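Local coordinates for protein sulfite reductase [ferredoxin] (Mycobacterium tuberculosis, PDB 1ZJ8) that probably reduces sulfite to sulfide with electrons from ferredoxin, using a siroheme and a [4Fe-4S] cluster, at residues 266-271 and 325-330; 358-363 and 420-425. All coordinates share one frame; numbering follows the deposited sequence.

Overall arrangement
Followed from the N terminus, the chain closes two loops one after the other, neither nested nor crossed. Interaction 1 comes first: strand 266-272 leads into the helices 277-291, 302-309 and 311-323, and the chain then returns to place 328-330 beside the strand it left, adding the outermost strand 328-329 to a six-stranded mixed sheet. Interaction 2 follows, where the loop between strands 353-357 and 363-365 meets 420-425 after helices 366-379 and 399-411 and strands 384-386 and 392-397. It joins a ferredoxin-like half domain to the second 4Fe-4S domain. The two contacts lie on opposite sides of the chain's centre, their own centres about 37 Å apart.

Interaction 1. Residues 266-271 and 325-330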
ATOM      1  N   GLN A 266       7.352  -8.714  13.646  1.00 39.20           N
ATOM      2  CA  GLN A 266       7.458  -9.049  15.073  1.00 39.12           C
ATOM      3  C   GLN A 266       8.281  -8.007  15.839  1.00 38.95           C
ATOM      4  O   GLN A 266       9.241  -7.456  15.317  1.00 38.86           O
ATOM      5  CB  GLN A 266       8.114 -10.415  15.223  1.00 39.12           C
ATOM      6  CG  GLN A 266       7.704 -11.420  14.143  1.00 39.32           C
ATOM      7  CD  GLN A 266       8.634 -12.601  14.101  1.00 39.52           C
ATOM      8  OE1 GLN A 266       8.699 -13.400  15.055  1.00 38.43           O
ATOM      9  NE2 GLN A 266       9.394 -12.709  13.002  1.00 38.17           N
ATOM     10  N   ARG A 267       7.895  -7.773  17.089  1.00 38.74           N
ATOM     11  CA  ARG A 267       8.558  -6.816  17.949  1.00 38.76           C
ATOM     12  C   ARG A 267      10.015  -7.172  18.226  1.00 38.56           C
ATOM     13  O   ARG A 267      10.332  -8.254  18.696  1.00 38.62           O
ATOM     14  CB  ARG A 267       7.834  -6.741  19.291  1.00 38.51           C
ATOM     15  CG  ARG A 267       6.401  -6.285  19.186  1.00 39.25           C
ATOM     16  CD  ARG A 267       5.895  -5.651  20.462  1.00 40.03           C
ATOM     17  NE  ARG A 267       6.853  -4.671  20.993  1.00 41.73           N
ATOM     18  CZ  ARG A 267       7.541  -4.804  22.130  1.00 41.44           C
ATOM     19  NH1 ARG A 267       7.420  -5.886  22.884  1.00 41.49           N
ATOM     20  NH2 ARG A 267       8.379  -3.851  22.513  1.00 41.86           N
ATOM     21  N   VAL A 268      10.897  -6.220  17.983  1.00 38.64           N
ATOM     22  CA  VAL A 268      12.293  -6.365  18.351  1.00 38.54           C
ATOM     23  C   VAL A 268      12.455  -6.279  19.881  1.00 38.62           C
ATOM     24  O   VAL A 268      13.463  -6.731  20.429  1.00 38.73           O
ATOM     25  CB  VAL A 268      13.134  -5.292  17.642  1.00 38.46           C
ATOM     26  CG1 VAL A 268      14.598  -5.375  18.077  1.00 38.73           C
ATOM     27  CG2 VAL A 268      12.988  -5.433  16.106  1.00 37.91           C
ATOM     28  N   GLY A 269      11.448  -5.706  20.550  1.00 38.60           N
ATOM     29  CA  GLY A 269      11.446  -5.521  22.004  1.00 38.09           C
ATOM     30  C   GLY A 269      12.068  -4.204  22.442  1.00 37.96           C
ATOM     31  O   GLY A 269      12.409  -4.044  23.624  1.00 38.09           O
ATOM     32  N   ALA A 270      12.157  -3.253  21.503  1.00 37.33           N
ATOM     33  CA  ALA A 270      12.956  -2.042  21.663  1.00 36.82           C
ATOM     34  C   ALA A 270      12.099  -0.785  21.663  1.00 36.55           C
ATOM     35  O   ALA A 270      11.076  -0.716  20.966  1.00 36.60           O
ATOM     36  CB  ALA A 270      13.996  -1.950  20.545  1.00 36.72           C
ATOM     37  N   TRP A 271      12.550   0.207  22.441  1.00 36.04           N
ATOM     38  CA  TRP A 271      11.992   1.574  22.451  1.00 35.71           C
ATOM     39  C   TRP A 271      13.045   2.518  21.867  1.00 35.05           C
ATOM     40  O   TRP A 271      14.210   2.451  22.227  1.00 35.29           O
ATOM     41  CB  TRP A 271      11.617   1.995  23.885  1.00 35.64           C
ATOM     42  CG  TRP A 271      10.974   3.376  24.045  1.00 35.86           C
ATOM     43  CD1 TRP A 271       9.632   3.683  23.940  1.00 35.83           C
ATOM     44  CD2 TRP A 271      11.640   4.611  24.371  1.00 35.46           C
ATOM     45  NE1 TRP A 271       9.433   5.030  24.173  1.00 35.75           N
ATOM     46  CE2 TRP A 271      10.640   5.623  24.443  1.00 35.50           C
ATOM     47  CE3 TRP A 271      12.980   4.963  24.609  1.00 35.22           C
ATOM     48  CZ2 TRP A 271      10.940   6.965  24.741  1.00 34.88           C
ATOM     49  CZ3 TRP A 271      13.278   6.304  24.915  1.00 35.36           C
ATOM     50  CH2 TRP A 271      12.261   7.285  24.967  1.00 35.29           C
ATOM     51  N   ARG A 325      25.867  -0.267  19.663  1.00 48.17           N
ATOM     52  CA  ARG A 325      25.307   0.024  20.993  1.00 48.21           C
ATOM     53  C   ARG A 325      24.006  -0.742  21.254  1.00 48.01           C
ATOM     54  O   ARG A 325      23.323  -1.150  20.310  1.00 48.53           O
ATOM     55  CB  ARG A 325      25.034   1.521  21.150  1.00 48.33           C
ATOM     56  CG  ARG A 325      23.754   1.956  20.482  1.00 49.04           C
ATOM     57  CD  ARG A 325      23.690   3.444  20.242  1.00 48.95           C
ATOM     58  NE  ARG A 325      22.522   3.782  19.430  1.00 49.52           N
ATOM     59  CZ  ARG A 325      21.266   3.794  19.877  1.00 49.54           C
ATOM     60  NH1 ARG A 325      20.977   3.494  21.141  1.00 48.64           N
ATOM     61  NH2 ARG A 325      20.287   4.119  19.048  1.00 50.17           N
ATOM     62  N   PRO A 326      23.640  -0.926  22.533  1.00 47.47           N
ATOM     63  CA  PRO A 326      22.360  -1.597  22.767  1.00 47.13           C
ATOM     64  C   PRO A 326      21.177  -0.673  22.448  1.00 46.83           C
ATOM     65  O   PRO A 326      21.347   0.553  22.418  1.00 46.91           O
ATOM     66  CB  PRO A 326      22.411  -1.960  24.265  1.00 47.05           C
ATOM     67  CG  PRO A 326      23.411  -1.066  24.866  1.00 46.93           C
ATOM     68  CD  PRO A 326      24.323  -0.565  23.790  1.00 47.33           C
ATOM     69  N   LEU A 327      20.020  -1.275  22.158  1.00 46.13           N
ATOM     70  CA  LEU A 327      18.755  -0.558  22.118  1.00 45.50           C
ATOM     71  C   LEU A 327      18.148  -0.683  23.488  1.00 44.91           C
ATOM     72  O   LEU A 327      18.372  -1.680  24.171  1.00 44.59           O
ATOM     73  CB  LEU A 327      17.809  -1.173  21.104  1.00 45.66           C
ATOM     74  CG  LEU A 327      18.225  -1.026  19.648  1.00 46.34           C
ATOM     75  CD1 LEU A 327      17.353  -1.892  18.747  1.00 46.39           C
ATOM     76  CD2 LEU A 327      18.132   0.436  19.256  1.00 47.31           C
ATOM     77  N   ILE A 328      17.391   0.336  23.886  1.00 44.36           N
ATOM     78  CA  ILE A 328      16.667   0.319  25.149  1.00 43.98           C
ATOM     79  C   ILE A 328      15.479  -0.645  25.012  1.00 43.73           C
ATOM     80  O   ILE A 328      14.819  -0.658  23.977  1.00 44.00           O
ATOM     81  CB  ILE A 328      16.165   1.730  25.524  1.00 44.03           C
ATOM     82  CG1 ILE A 328      17.343   2.710  25.651  1.00 44.11           C
ATOM     83  CG2 ILE A 328      15.313   1.710  26.808  1.00 44.38           C
ATOM     84  CD1 ILE A 328      17.389   3.754  24.503  1.00 45.31           C
ATOM     85  N   ASP A 329      15.238  -1.467  26.037  1.00 43.24           N
ATOM     86  CA  ASP A 329      14.086  -2.365  26.073  1.00 42.89           C
ATOM     87  C   ASP A 329      12.814  -1.527  26.198  1.00 42.85           C
ATOM     88  O   ASP A 329      12.815  -0.471  26.842  1.00 42.64           O
ATOM     89  CB  ASP A 329      14.157  -3.325  27.277  1.00 42.73           C
ATOM     90  CG  ASP A 329      15.173  -4.463  27.103  1.00 43.19           C
ATOM     91  OD1 ASP A 329      15.724  -4.697  25.994  1.00 42.99           O
ATOM     92  OD2 ASP A 329      15.408  -5.150  28.114  1.00 43.42           O
ATOM     93  N   GLY A 330      11.725  -1.998  25.591  1.00 42.71           N
ATOM     94  CA  GLY A 330      10.452  -1.293  25.689  1.00 42.26           C
ATOM     95  C   GLY A 330       9.273  -2.224  25.556  1.00 41.73           C
ATOM     96  O   GLY A 330       9.407  -3.323  25.069  1.00 40.94           O
TER
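Gly269 and Trp271 each make a backbone hydrogen bond to the returning chain. Gly330 N donates to Gly269 O at 2.9 Å, and Trp271 N donates to Ile328 O, also at 2.9 Å. Between them Ala270 and Asp329 form an antiparallel non-hydrogen-bonded pair whose side chains diverge, and CA-H...O contacts run from Asp329 CA to Gly269 O and from Ala270 CA to Ile328 O.

A third bond comes from a side chain. The bend of Arg267 at chi3 (47°) turns its guanidinium back over Gly269, and NH2 donates to Gly330 O at 2.8 Å. The acceptor sits at the edge of the guanidinium, tilted 16° from its plane. NE of the same group forms a salt bridge with Asp251 on strand 249-254, so Arg267 links that strand to the residue just past 328-329.

The arrangement is edge-strand addition to a mixed sheet: 266-272 is bonded to 249-254 along one side and receives the short, weakly bonded strand 328-329 along the other, after a largely helical excursion.

Apolar contacts occupy the side turned to helix 311-323. There Leu327 CD1 rests 3.8 Å from Ala270 CB and, more loosely, 4.5 Å from Val268 CG1; Leu327 and Val268 both also touch that helix. Elsewhere Trp271 CB lies 3.9 Å from Gly330 CA, while its indole, CG being anti to the backbone N (chi1 -178°), extends to meet the rings of His243 and His246. Asp329 directs its carboxylate to a salt bridge with Arg315.

Interaction 2. Residues 358-363 and 420-425; sequences APIAGR and HWRRNL
This is a side-chain packing contact between a loop and a short helix, with one water between Ala358 and Arg422, and it lies where a ferredoxin-like half domain meets the second 4Fe-4S domain of the chain. The loop between strands 353-357 and 363-365 ends in a type I' turn, Ile360 to Arg363, closed by the bond from Arg363 N to Ile360 O.

Arg422 and Ile360 make the central pairing. CG of Arg422 stands anti to its backbone nitrogen (chi1 -172°), and a bend at chi3 turns the guanidinium across the isoleucine, the two side chains meeting at about a right angle. Ile360 CG1 sits over the middle of one guanidinium face, 3.9 Å above the plane, and CD1 reaches to 3.8 Å from NH2. The carbonyl oxygen of Ala358 lies at the guanidinium edge, 3.7 Å from NE, and equally near CD of the chain. A water donates to Ala358 O at 2.8 Å and lies so close to Arg422 NE that a bond there is doubtful at this resolution. The charge has its main partner elsewhere, in a salt bridge from NH1 to Glu453.

Deeper in, Ala361 CB meets Leu425 CD2 at 4.0 Å, a small apolar contact; the side chain of Ala361 is about 7 Å from the siroheme. Ala358 presents its CB to Arg423 CA at 4.4 Å, while the Arg423 side chain points away and forms a salt bridge with Asp341.

Helix 442-455 touches both segments, with Gln446 bonded to Ile360 O, Val449 against Arg422 and Ala445 against Leu425, which opens edge strand 425-427 beside strand 469-472.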
ATOM      1  N   ALA A 358     -14.244   8.728   1.403  1.00 27.92           N
ATOM      2  CA  ALA A 358     -14.061   7.371   0.908  1.00 27.99           C
ATOM      3  C   ALA A 358     -14.479   7.301  -0.537  1.00 27.77           C
ATOM      4  O   ALA A 358     -15.665   7.265  -0.835  1.00 27.95           O
ATOM      5  CB  ALA A 358     -14.892   6.357   1.726  1.00 28.23           C
ATOM      6  N   PRO A 359     -13.498   7.250  -1.439  1.00 27.50           N
ATOM      7  CA  PRO A 359     -13.834   6.914  -2.799  1.00 27.39           C
ATOM      8  C   PRO A 359     -14.109   5.411  -2.851  1.00 27.67           C
ATOM      9  O   PRO A 359     -14.286   4.782  -1.799  1.00 28.04           O
ATOM     10  CB  PRO A 359     -12.584   7.317  -3.582  1.00 27.58           C
ATOM     11  CG  PRO A 359     -11.479   7.504  -2.560  1.00 27.30           C
ATOM     12  CD  PRO A 359     -12.054   7.451  -1.216  1.00 27.15           C
ATOM     13  N   ILE A 360     -14.172   4.843  -4.051  1.00 27.65           N
ATOM     14  CA  ILE A 360     -14.343   3.419  -4.219  1.00 27.35           C
ATOM     15  C   ILE A 360     -12.991   2.833  -4.627  1.00 27.59           C
ATOM     16  O   ILE A 360     -12.554   2.980  -5.772  1.00 28.18           O
ATOM     17  CB  ILE A 360     -15.410   3.125  -5.296  1.00 27.40           C
ATOM     18  CG1 ILE A 360     -16.803   3.530  -4.804  1.00 26.86           C
ATOM     19  CG2 ILE A 360     -15.379   1.645  -5.682  1.00 28.32           C
ATOM     20  CD1 ILE A 360     -17.929   3.252  -5.788  1.00 26.47           C
ATOM     21  N   ALA A 361     -12.332   2.174  -3.680  1.00 27.63           N
ATOM     22  CA  ALA A 361     -11.068   1.505  -3.918  1.00 27.35           C
ATOM     23  C   ALA A 361     -10.067   2.433  -4.542  1.00 27.40           C
ATOM     24  O   ALA A 361      -9.477   2.080  -5.526  1.00 27.28           O
ATOM     25  CB  ALA A 361     -11.277   0.319  -4.819  1.00 27.42           C
ATOM     26  N   GLY A 362      -9.928   3.645  -4.008  1.00 27.60           N
ATOM     27  CA  GLY A 362      -8.884   4.581  -4.430  1.00 27.38           C
ATOM     28  C   GLY A 362      -9.111   5.318  -5.744  1.00 27.56           C
ATOM     29  O   GLY A 362      -8.319   6.200  -6.100  1.00 27.48           O
ATOM     30  N   ARG A 363     -10.189   4.998  -6.464  1.00 27.72           N
ATOM     31  CA  ARG A 363     -10.381   5.543  -7.816  1.00 27.63           C
ATOM     32  C   ARG A 363     -10.889   6.959  -7.797  1.00 27.36           C
ATOM     33  O   ARG A 363     -12.013   7.194  -7.370  1.00 27.26           O
ATOM     34  CB  ARG A 363     -11.370   4.690  -8.617  1.00 27.72           C
ATOM     35  CG  ARG A 363     -11.814   5.353  -9.950  1.00 28.36           C
ATOM     36  CD  ARG A 363     -11.748   4.430 -11.152  1.00 28.84           C
ATOM     37  NE  ARG A 363     -10.361   4.195 -11.538  1.00 30.04           N
ATOM     38  CZ  ARG A 363      -9.976   3.270 -12.417  1.00 32.09           C
ATOM     39  NH1 ARG A 363     -10.880   2.515 -13.041  1.00 33.74           N
ATOM     40  NH2 ARG A 363      -8.680   3.092 -12.674  1.00 31.70           N
ATOM     41  N   HIS A 420     -20.974   0.996   4.897  1.00 33.78           N
ATOM     42  CA  HIS A 420     -19.980   0.003   5.314  1.00 34.53           C
ATOM     43  C   HIS A 420     -19.138  -0.463   4.154  1.00 34.17           C
ATOM     44  O   HIS A 420     -17.903  -0.482   4.204  1.00 33.39           O
ATOM     45  CB  HIS A 420     -20.699  -1.251   5.853  1.00 36.01           C
ATOM     46  CG  HIS A 420     -21.401  -1.023   7.142  1.00 39.46           C
ATOM     47  ND1 HIS A 420     -20.776  -1.187   8.366  1.00 45.16           N
ATOM     48  CD2 HIS A 420     -22.657  -0.590   7.408  1.00 43.38           C
ATOM     49  CE1 HIS A 420     -21.626  -0.876   9.333  1.00 45.74           C
ATOM     50  NE2 HIS A 420     -22.774  -0.511   8.778  1.00 46.76           N
ATOM     51  N   TRP A 421     -19.867  -0.853   3.110  1.00 34.11           N
ATOM     52  CA  TRP A 421     -19.322  -1.483   1.916  1.00 34.14           C
ATOM     53  C   TRP A 421     -18.369  -0.592   1.190  1.00 33.65           C
ATOM     54  O   TRP A 421     -17.265  -0.999   0.872  1.00 33.60           O
ATOM     55  CB  TRP A 421     -20.454  -1.882   0.961  1.00 35.05           C
ATOM     56  CG  TRP A 421     -21.378  -2.769   1.664  1.00 36.18           C
ATOM     57  CD1 TRP A 421     -22.664  -2.499   2.039  1.00 36.66           C
ATOM     58  CD2 TRP A 421     -21.058  -4.048   2.199  1.00 36.90           C
ATOM     59  NE1 TRP A 421     -23.177  -3.561   2.741  1.00 36.58           N
ATOM     60  CE2 TRP A 421     -22.210  -4.521   2.861  1.00 36.18           C
ATOM     61  CE3 TRP A 421     -19.898  -4.843   2.186  1.00 36.32           C
ATOM     62  CZ2 TRP A 421     -22.244  -5.743   3.498  1.00 36.13           C
ATOM     63  CZ3 TRP A 421     -19.934  -6.069   2.798  1.00 36.24           C
ATOM     64  CH2 TRP A 421     -21.104  -6.510   3.452  1.00 37.00           C
ATOM     65  N   ARG A 422     -18.798   0.629   0.916  1.00 33.25           N
ATOM     66  CA  ARG A 422     -17.922   1.586   0.239  1.00 33.28           C
ATOM     67  C   ARG A 422     -16.720   1.954   1.103  1.00 32.10           C
ATOM     68  O   ARG A 422     -15.627   2.199   0.611  1.00 31.98           O
ATOM     69  CB  ARG A 422     -18.699   2.845  -0.075  1.00 33.20           C
ATOM     70  CG  ARG A 422     -17.975   3.842  -0.935  1.00 33.39           C
ATOM     71  CD  ARG A 422     -18.668   5.177  -0.795  1.00 34.92           C
ATOM     72  NE  ARG A 422     -18.827   5.856  -2.071  1.00 36.68           N
ATOM     73  CZ  ARG A 422     -19.690   5.490  -3.018  1.00 37.61           C
ATOM     74  NH1 ARG A 422     -20.519   4.443  -2.861  1.00 36.52           N
ATOM     75  NH2 ARG A 422     -19.726   6.201  -4.140  1.00 38.70           N
ATOM     76  N   ARG A 423     -16.969   2.028   2.396  1.00 31.31           N
ATOM     77  CA  ARG A 423     -15.970   2.398   3.345  1.00 30.90           C
ATOM     78  C   ARG A 423     -14.882   1.371   3.449  1.00 30.05           C
ATOM     79  O   ARG A 423     -13.712   1.700   3.458  1.00 29.70           O
ATOM     80  CB  ARG A 423     -16.619   2.532   4.712  1.00 30.98           C
ATOM     81  CG  ARG A 423     -15.601   2.755   5.776  1.00 31.85           C
ATOM     82  CD  ARG A 423     -16.204   3.413   6.917  1.00 32.66           C
ATOM     83  NE  ARG A 423     -15.225   3.663   7.949  1.00 33.24           N
ATOM     84  CZ  ARG A 423     -15.518   4.282   9.079  1.00 34.11           C
ATOM     85  NH1 ARG A 423     -16.765   4.669   9.330  1.00 35.14           N
ATOM     86  NH2 ARG A 423     -14.573   4.482   9.976  1.00 34.13           N
ATOM     87  N   ASN A 424     -15.286   0.119   3.551  1.00 29.79           N
ATOM     88  CA  ASN A 424     -14.369  -0.937   3.957  1.00 29.83           C
ATOM     89  C   ASN A 424     -13.811  -1.822   2.842  1.00 29.63           C
ATOM     90  O   ASN A 424     -13.139  -2.795   3.122  1.00 29.79           O
ATOM     91  CB  ASN A 424     -15.051  -1.800   5.024  1.00 29.52           C
ATOM     92  CG  ASN A 424     -15.320  -1.035   6.276  1.00 28.21           C
ATOM     93  OD1 ASN A 424     -14.436  -0.398   6.796  1.00 27.16           O
ATOM     94  ND2 ASN A 424     -16.549  -1.065   6.752  1.00 29.25           N
ATOM     95  N   LEU A 425     -14.052  -1.476   1.592  1.00 29.68           N
ATOM     96  CA  LEU A 425     -13.602  -2.316   0.500  1.00 30.14           C
ATOM     97  C   LEU A 425     -12.293  -1.772  -0.072  1.00 30.40           C
ATOM     98  O   LEU A 425     -12.128  -0.579  -0.262  1.00 30.64           O
ATOM     99  CB  LEU A 425     -14.681  -2.422  -0.596  1.00 30.00           C
ATOM    100  CG  LEU A 425     -14.291  -3.231  -1.857  1.00 30.26           C
ATOM    101  CD1 LEU A 425     -15.478  -3.931  -2.462  1.00 31.18           C
ATOM    102  CD2 LEU A 425     -13.589  -2.394  -2.952  1.00 30.21           C
TER
HETATM  103  O   HOH W   1     -16.983   7.069  -3.244  1.00 23.16           O